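Local coordinates for protein pectate lyase (Cellvibrio cellulosa, PDB 1GXM) that cleaves pectate (polygalacturonate) by anti-beta-elimination, this chain being the family 10 polysaccharide lyase catalytic module of a longer protein, at residues A102-V107 against R164-T169; N108-T113 against K168-K173; G255-S260 against V269-S274. All blocks are in the same frame, centred on the assembly; numbering follows the deposited sequence.

Interaction 1: residues A102-V107 against R164-T169; sequences AANFLV and RTRFKT
Arg166 and Phe167, adjacent on helix 161-181, reach across to Ala103, Asn104 and Val107 of helix 93-109. The axes of the two short helical segments approach to 10.7 Å at 35°, a spacing that suits long side chains. Arg166 leaves its helix with CG trans to the backbone N (chi1 -171°) and runs extended to NE, bringing its guanidinium beside the neighbouring helix. NH1 donates to Asn104 OD1 over 2.8 Å, on a lone pair and in the amide plane, while NH2 makes a weak second bond to the same oxygen. Val107 CG1 lies over one face of the guanidinium, 3.4 Å from Arg166 NE. The ring of Phe167 swings its far end to the other helix: CZ meets Ala103 CB at 3.5 Å, and Val107 CG2 sits near the ring plane, 3.9 Å from CD1. Alanine is small enough for the ring to approach its helix, and Phe159 packs edge-to-face with that ring. Val107 thus splits its methyls between cation and phenyl. The contact grades from buried hydrocarbon to a polar, partly exposed margin, where a neutral amide oxygen holds the arginine by one good bond and a weak second without neutralising its charge.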
# COMPACT_ATOMS: atom_id res chain seq x y z
N ALA A 102 -7.17 -0.96 17.05
CA ALA A 102 -6.80 -1.00 15.62
C ALA A 102 -5.34 -1.36 15.42
O ALA A 102 -5.03 -2.14 14.54
CB ALA A 102 -7.08 0.32 14.96
N ALA A 103 -4.46 -0.80 16.24
CA ALA A 103 -3.04 -1.14 16.15
C ALA A 103 -2.83 -2.59 16.52
O ALA A 103 -2.06 -3.30 15.87
CB ALA A 103 -2.24 -0.25 17.04
N ASN A 104 -3.52 -3.03 17.56
CA ASN A 104 -3.46 -4.42 17.98
C ASN A 104 -3.92 -5.32 16.86
O ASN A 104 -3.34 -6.37 16.62
CB ASN A 104 -4.33 -4.61 19.23
CG ASN A 104 -4.22 -5.99 19.81
OD1 ASN A 104 -3.14 -6.52 19.99
ND2 ASN A 104 -5.37 -6.58 20.13
N PHE A 105 -5.01 -4.93 16.19
CA PHE A 105 -5.52 -5.68 15.06
C PHE A 105 -4.44 -5.84 13.97
O PHE A 105 -4.19 -6.94 13.49
CB PHE A 105 -6.71 -4.96 14.45
CG PHE A 105 -7.14 -5.52 13.14
CD1 PHE A 105 -7.92 -6.67 13.09
CD2 PHE A 105 -6.72 -4.95 11.95
CE1 PHE A 105 -8.27 -7.22 11.87
CE2 PHE A 105 -7.09 -5.50 10.73
CZ PHE A 105 -7.87 -6.63 10.71
N LEU A 106 -3.80 -4.73 13.61
CA LEU A 106 -2.79 -4.80 12.57
C LEU A 106 -1.67 -5.74 12.95
O LEU A 106 -1.25 -6.58 12.17
CB LEU A 106 -2.24 -3.42 12.24
CG LEU A 106 -3.18 -2.43 11.56
CD1 LEU A 106 -2.44 -1.13 11.37
CD2 LEU A 106 -3.65 -2.92 10.22
N VAL A 107 -1.18 -5.62 14.19
CA VAL A 107 -0.12 -6.51 14.62
C VAL A 107 -0.58 -7.96 14.73
O VAL A 107 0.11 -8.88 14.30
CB VAL A 107 0.55 -6.03 15.90
CG1 VAL A 107 1.68 -7.01 16.29
CG2 VAL A 107 1.11 -4.60 15.70
N ARG A 164 5.01 0.78 21.65
CA ARG A 164 5.91 1.17 20.56
C ARG A 164 6.94 0.11 20.25
O ARG A 164 7.30 -0.07 19.10
CB ARG A 164 6.56 2.51 20.84
CG ARG A 164 5.61 3.64 20.67
CD ARG A 164 6.23 5.00 20.82
NE ARG A 164 6.41 5.29 22.23
CZ ARG A 164 5.48 5.81 23.01
NH1 ARG A 164 4.31 6.19 22.51
NH2 ARG A 164 5.72 6.01 24.30
N THR A 165 7.40 -0.63 21.26
CA THR A 165 8.33 -1.73 21.02
C THR A 165 7.66 -2.78 20.15
O THR A 165 8.28 -3.33 19.26
CB THR A 165 8.77 -2.33 22.36
OG1 THR A 165 9.57 -1.35 23.02
CG2 THR A 165 9.68 -3.56 22.18
N ARG A 166 6.42 -3.10 20.47
CA ARG A 166 5.69 -4.08 19.71
C ARG A 166 5.49 -3.60 18.28
O ARG A 166 5.62 -4.37 17.36
CB ARG A 166 4.34 -4.35 20.32
CG ARG A 166 3.63 -5.52 19.67
CD ARG A 166 2.37 -5.87 20.37
NE ARG A 166 1.63 -6.95 19.72
CZ ARG A 166 0.31 -6.94 19.54
NH1 ARG A 166 -0.42 -5.91 19.91
NH2 ARG A 166 -0.27 -7.97 18.95
N PHE A 167 5.19 -2.33 18.12
CA PHE A 167 5.02 -1.77 16.78
C PHE A 167 6.33 -1.73 16.03
O PHE A 167 6.34 -2.02 14.85
CB PHE A 167 4.42 -0.38 16.81
CG PHE A 167 3.10 -0.30 17.52
CD1 PHE A 167 2.29 -1.40 17.62
CD2 PHE A 167 2.70 0.88 18.09
CE1 PHE A 167 1.09 -1.33 18.29
CE2 PHE A 167 1.50 0.96 18.77
CZ PHE A 167 0.69 -0.16 18.86
N LYS A 168 7.43 -1.39 16.69
CA LYS A 168 8.72 -1.42 16.04
C LYS A 168 9.03 -2.82 15.54
O LYS A 168 9.52 -3.01 14.43
CB LYS A 168 9.84 -0.93 16.95
CG LYS A 168 11.14 -0.86 16.22
CD LYS A 168 12.24 -0.28 17.04
CE LYS A 168 13.53 -0.29 16.24
NZ LYS A 168 14.70 0.20 17.04
N THR A 169 8.74 -3.83 16.35
CA THR A 169 8.95 -5.21 15.97
C THR A 169 8.11 -5.54 14.72
O THR A 169 8.59 -6.13 13.78
CB THR A 169 8.60 -6.13 17.14
OG1 THR A 169 9.57 -5.92 18.18
CG2 THR A 169 8.67 -7.62 16.76

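Interaction 2: residues N108-T113 against K168-K173; sequences NSQYST and KTAVTK
Gln110 and Lys173 carry this contact between the chain leaving helix 93-109 and the flank of helix 161-181. The tight part is the glutamine amide laid against Ala170. Gln110 NE2 donates to Ala170 O over 2.9 Å in an almost straight bond, 174° at the hydrogen; the acceptor lies in the amide plane, although the donor is tilted from the plane of the carbonyl. Gly114 O also accepts from NE2, so backbone carbonyls on two parts of the chain fix the rotation of the amide. Its other end, OE1, comes to 3.3 Å from Ala170 CB, an approach that the small alanine permits. The extended glutamine chain suits this reach, and a chi1 of -169° swings CG to the far side from N, carrying the amide to the helix.

The looser side belongs to Lys173, whose ammonium group meets the opposing segment through water. Bent at chi3 (63°), the chain brings CE to 3.5 Å from Ser112 O. NZ donates to two waters: one donates a hydrogen bond to Gln110 OE1 (2.7 Å), the other to Gln110 O (2.8 Å). Lysine fits here because a long flexible chain can lie along the peptide carbonyls and still offer a charge to solvent. The positive end would probably strengthen both water-mediated links.

Farther along, Tyr111 turns away to bond Asp128 O through OH, and Thr113 OG1 reaches Ala198 O. The arrangement is a helix-to-loop junction: as helix 93-109 gives way to loop, side-chain-to-backbone bonding and bridging waters tie the departing chain to helix 161-181, in a helical setting consistent with the six-hairpin clan to which the pectic acid lyase family belongs.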
# COMPACT_ATOMS: atom_id res chain seq x y z
N ASN A 108 -1.78 -8.17 15.26
CA ASN A 108 -2.34 -9.51 15.35
C ASN A 108 -2.47 -10.19 14.01
O ASN A 108 -2.32 -11.40 13.89
CB ASN A 108 -3.70 -9.53 16.02
CG ASN A 108 -3.62 -9.36 17.51
OD1 ASN A 108 -2.57 -9.61 18.13
ND2 ASN A 108 -4.73 -8.95 18.11
N SER A 109 -2.74 -9.38 12.98
CA SER A 109 -2.89 -9.91 11.62
C SER A 109 -1.60 -10.35 10.99
O SER A 109 -1.60 -11.05 10.00
CB SER A 109 -3.56 -8.88 10.74
OG SER A 109 -2.64 -7.91 10.26
N GLN A 110 -0.48 -9.92 11.56
CA GLN A 110 0.80 -10.11 10.93
C GLN A 110 1.29 -11.54 11.06
O GLN A 110 1.29 -12.12 12.14
CB GLN A 110 1.83 -9.15 11.51
CG GLN A 110 3.11 -9.09 10.74
CD GLN A 110 4.03 -8.01 11.25
OE1 GLN A 110 4.22 -7.87 12.45
NE2 GLN A 110 4.59 -7.24 10.33
N TYR A 111 1.69 -12.12 9.95
CA TYR A 111 2.28 -13.43 9.97
C TYR A 111 3.67 -13.39 10.61
O TYR A 111 4.27 -12.34 10.70
CB TYR A 111 2.43 -13.97 8.57
CG TYR A 111 1.17 -14.32 7.83
CD1 TYR A 111 0.47 -13.37 7.10
CD2 TYR A 111 0.74 -15.63 7.74
CE1 TYR A 111 -0.63 -13.71 6.35
CE2 TYR A 111 -0.36 -15.97 7.00
CZ TYR A 111 -1.03 -15.00 6.29
OH TYR A 111 -2.11 -15.37 5.54
N SER A 112 4.20 -14.56 10.93
CA SER A 112 5.54 -14.67 11.51
C SER A 112 6.60 -14.07 10.61
O SER A 112 7.62 -13.59 11.08
CB SER A 112 5.88 -16.13 11.78
OG SER A 112 5.93 -16.86 10.60
N THR A 113 6.34 -14.07 9.31
CA THR A 113 7.26 -13.53 8.32
C THR A 113 7.22 -12.02 8.18
O THR A 113 8.02 -11.44 7.49
CB THR A 113 6.92 -14.08 6.96
OG1 THR A 113 5.57 -13.71 6.65
CG2 THR A 113 6.97 -15.60 6.91
N LYS A 168 7.43 -1.39 16.69
CA LYS A 168 8.72 -1.42 16.04
C LYS A 168 9.03 -2.82 15.54
O LYS A 168 9.52 -3.01 14.43
CB LYS A 168 9.84 -0.93 16.95
CG LYS A 168 11.14 -0.86 16.22
CD LYS A 168 12.24 -0.28 17.04
CE LYS A 168 13.53 -0.29 16.24
NZ LYS A 168 14.70 0.20 17.04
N THR A 169 8.74 -3.83 16.35
CA THR A 169 8.95 -5.21 15.97
C THR A 169 8.11 -5.54 14.72
O THR A 169 8.59 -6.13 13.78
CB THR A 169 8.60 -6.13 17.14
OG1 THR A 169 9.57 -5.92 18.18
CG2 THR A 169 8.67 -7.62 16.76
N ALA A 170 6.85 -5.13 14.71
CA ALA A 170 5.98 -5.39 13.56
C ALA A 170 6.51 -4.68 12.31
O ALA A 170 6.51 -5.24 11.22
CB ALA A 170 4.57 -4.93 13.86
N VAL A 171 6.99 -3.46 12.47
CA VAL A 171 7.55 -2.72 11.34
C VAL A 171 8.82 -3.39 10.84
O VAL A 171 9.01 -3.52 9.64
CB VAL A 171 7.80 -1.26 11.71
CG1 VAL A 171 8.58 -0.52 10.64
CG2 VAL A 171 6.49 -0.56 11.94
N THR A 172 9.65 -3.83 11.76
CA THR A 172 10.87 -4.53 11.41
C THR A 172 10.58 -5.81 10.66
O THR A 172 11.22 -6.12 9.66
CB THR A 172 11.67 -4.83 12.66
OG1 THR A 172 11.96 -3.58 13.31
CG2 THR A 172 12.99 -5.41 12.32
N LYS A 173 9.62 -6.57 11.16
CA LYS A 173 9.22 -7.80 10.49
C LYS A 173 8.65 -7.49 9.11
O LYS A 173 8.92 -8.21 8.18
CB LYS A 173 8.18 -8.55 11.31
CG LYS A 173 8.76 -9.21 12.55
CD LYS A 173 7.67 -9.69 13.51
CE LYS A 173 6.78 -10.74 12.93
NZ LYS A 173 5.82 -11.20 13.96
O HOH W 1 4.38 -8.88 14.91
O HOH W 2 3.46 -12.74 13.78

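Interaction 3: residues G255-S260 against V269-S274; sequences GYTYDS and VPRAGS
A two-stranded antiparallel beta hairpin, strands 256-258 and 268-271, frames this surface contact, and a type II turn from Arg271 to Ser274 folds the chain back beside Gly255. Thr257 and Val269 form the hydrogen-bonded pair: Thr257 N donates to Val269 O over 2.8 Å, and Val269 N returns a bond to Thr257 O over 2.9 Å. Next to them, Tyr256 and Pro270 form a non-hydrogen-bonded pair, where proline costs the ladder no N-H. The tyrosine ring lies obliquely by the proline, its CE2 reaching Pro270 CG at 4.2 Å.

At Gly255 the chain turns a corner, and its backbone bonds both ways to the other segment. Its O accepts from Arg271 N, and its N donates to Ser274 O over 2.7 Å. A positive phi of 90° suits glycine, since a side chain would press on the preceding carbonyl; Gly273 likewise has the positive phi of its turn position. Ser274, its OG pointing back from N across the CA-CB bond (chi1 167°), sends that hydroxyl over the plane of the Tyr256 carbonyl to donate to O at 2.8 Å.

Thr257 CG2 packs 3.9 Å from Val269 CG2, and also against Arg271 CB and CD, so beta-branched side chains and the arginine's aliphatic stem share one face. Thr257 OG1 lies 2.6 Å from a water; that water accepts a weak bond from Arg271 NH1. The chemistry implies a hairpin held principally by backbone bonds and completed by a serine hydroxyl, with modest apolar cover and a hydrated polar fringe.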
# COMPACT_ATOMS: atom_id res chain seq x y z
N GLY A 255 6.97 8.12 -24.46
CA GLY A 255 6.19 8.69 -25.54
C GLY A 255 4.72 8.35 -25.52
O GLY A 255 4.01 8.59 -26.49
N TYR A 256 4.24 7.79 -24.41
CA TYR A 256 2.86 7.34 -24.27
C TYR A 256 2.32 7.73 -22.91
O TYR A 256 3.07 7.97 -21.97
CB TYR A 256 2.75 5.81 -24.44
CG TYR A 256 3.09 5.38 -25.85
CD1 TYR A 256 4.42 5.25 -26.23
CD2 TYR A 256 2.11 5.17 -26.80
CE1 TYR A 256 4.79 4.90 -27.49
CE2 TYR A 256 2.50 4.81 -28.12
CZ TYR A 256 3.85 4.69 -28.42
OH TYR A 256 4.30 4.34 -29.69
N THR A 257 1.01 7.75 -22.82
CA THR A 257 0.32 7.94 -21.57
C THR A 257 -0.91 7.05 -21.56
O THR A 257 -1.40 6.63 -22.61
CB THR A 257 -0.00 9.42 -21.39
OG1 THR A 257 -0.20 9.70 -20.00
CG2 THR A 257 -1.26 9.83 -22.13
N TYR A 258 -1.43 6.83 -20.37
CA TYR A 258 -2.65 6.06 -20.19
C TYR A 258 -3.80 7.03 -19.99
O TYR A 258 -3.81 7.81 -19.05
CB TYR A 258 -2.54 5.13 -18.98
CG TYR A 258 -3.59 4.06 -18.97
CD1 TYR A 258 -4.83 4.27 -18.37
CD2 TYR A 258 -3.36 2.84 -19.55
CE1 TYR A 258 -5.79 3.29 -18.37
CE2 TYR A 258 -4.30 1.85 -19.54
CZ TYR A 258 -5.52 2.08 -18.97
OH TYR A 258 -6.43 1.05 -18.95
N ASP A 259 -4.76 6.99 -20.89
CA ASP A 259 -5.89 7.88 -20.85
C ASP A 259 -7.14 7.03 -20.74
O ASP A 259 -7.61 6.48 -21.73
CB ASP A 259 -5.89 8.78 -22.08
CG ASP A 259 -6.92 9.87 -21.99
OD1 ASP A 259 -7.85 9.73 -21.19
OD2 ASP A 259 -6.84 10.88 -22.71
N SER A 260 -7.66 6.89 -19.53
CA SER A 260 -8.79 6.00 -19.31
C SER A 260 -10.03 6.45 -20.09
O SER A 260 -10.89 5.64 -20.38
CB SER A 260 -9.12 5.88 -17.82
OG SER A 260 -9.64 7.07 -17.31
N VAL A 269 -2.02 5.75 -25.35
CA VAL A 269 -1.97 6.69 -26.46
C VAL A 269 -0.70 7.51 -26.46
O VAL A 269 -0.12 7.74 -25.43
CB VAL A 269 -3.20 7.62 -26.45
CG1 VAL A 269 -4.46 6.81 -26.57
CG2 VAL A 269 -3.22 8.51 -25.23
N PRO A 270 -0.25 7.93 -27.63
CA PRO A 270 0.93 8.78 -27.69
C PRO A 270 0.75 10.10 -26.96
O PRO A 270 -0.32 10.72 -26.95
CB PRO A 270 1.08 9.05 -29.19
CG PRO A 270 0.40 7.97 -29.85
CD PRO A 270 -0.75 7.59 -28.97
N ARG A 271 1.83 10.48 -26.30
CA ARG A 271 1.95 11.78 -25.66
C ARG A 271 3.44 12.10 -25.62
O ARG A 271 4.22 11.47 -24.89
CB ARG A 271 1.37 11.76 -24.26
CG ARG A 271 1.44 13.12 -23.57
CD ARG A 271 0.74 13.17 -22.22
NE ARG A 271 1.02 14.44 -21.53
CZ ARG A 271 0.30 14.95 -20.53
NH1 ARG A 271 -0.78 14.34 -20.09
NH2 ARG A 271 0.67 16.11 -19.98
N ALA A 272 3.84 13.07 -26.43
CA ALA A 272 5.24 13.41 -26.58
C ALA A 272 5.86 13.74 -25.24
O ALA A 272 5.33 14.54 -24.47
CB ALA A 272 5.39 14.60 -27.54
N GLY A 273 7.01 13.12 -24.98
CA GLY A 273 7.80 13.42 -23.80
C GLY A 273 7.20 12.93 -22.51
O GLY A 273 7.59 13.40 -21.44
N SER A 274 6.22 12.02 -22.61
CA SER A 274 5.54 11.42 -21.46
C SER A 274 6.10 10.03 -21.27
O SER A 274 6.65 9.43 -22.17
CB SER A 274 4.03 11.36 -21.74
OG SER A 274 3.33 10.53 -20.81
O HOH W 3 -1.57 11.77 -19.15

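Interactions 1 and 2 form one seam along helix 161-181, made first by helix 93-109 and then by the loop that follows it. Their centres are 8 Å apart, Lys168 and Thr169 belong to both, and Val107 CG2 of interaction 1 lies 3.9 Å from Ala170 CB of interaction 2. Arg166 NH2 of interaction 1 donates a weak bond to Asn108 OD1 of interaction 2. Interaction 3 stands on the opposite side of the chain's centre, its own centre 42 Å from that of interaction 1 and 40 Å from that of interaction 2. Arg166 and Tyr111 each hydrogen-bond a glycerol, probably from the crystallisation liquor. All three contacts belong to the catalytic module.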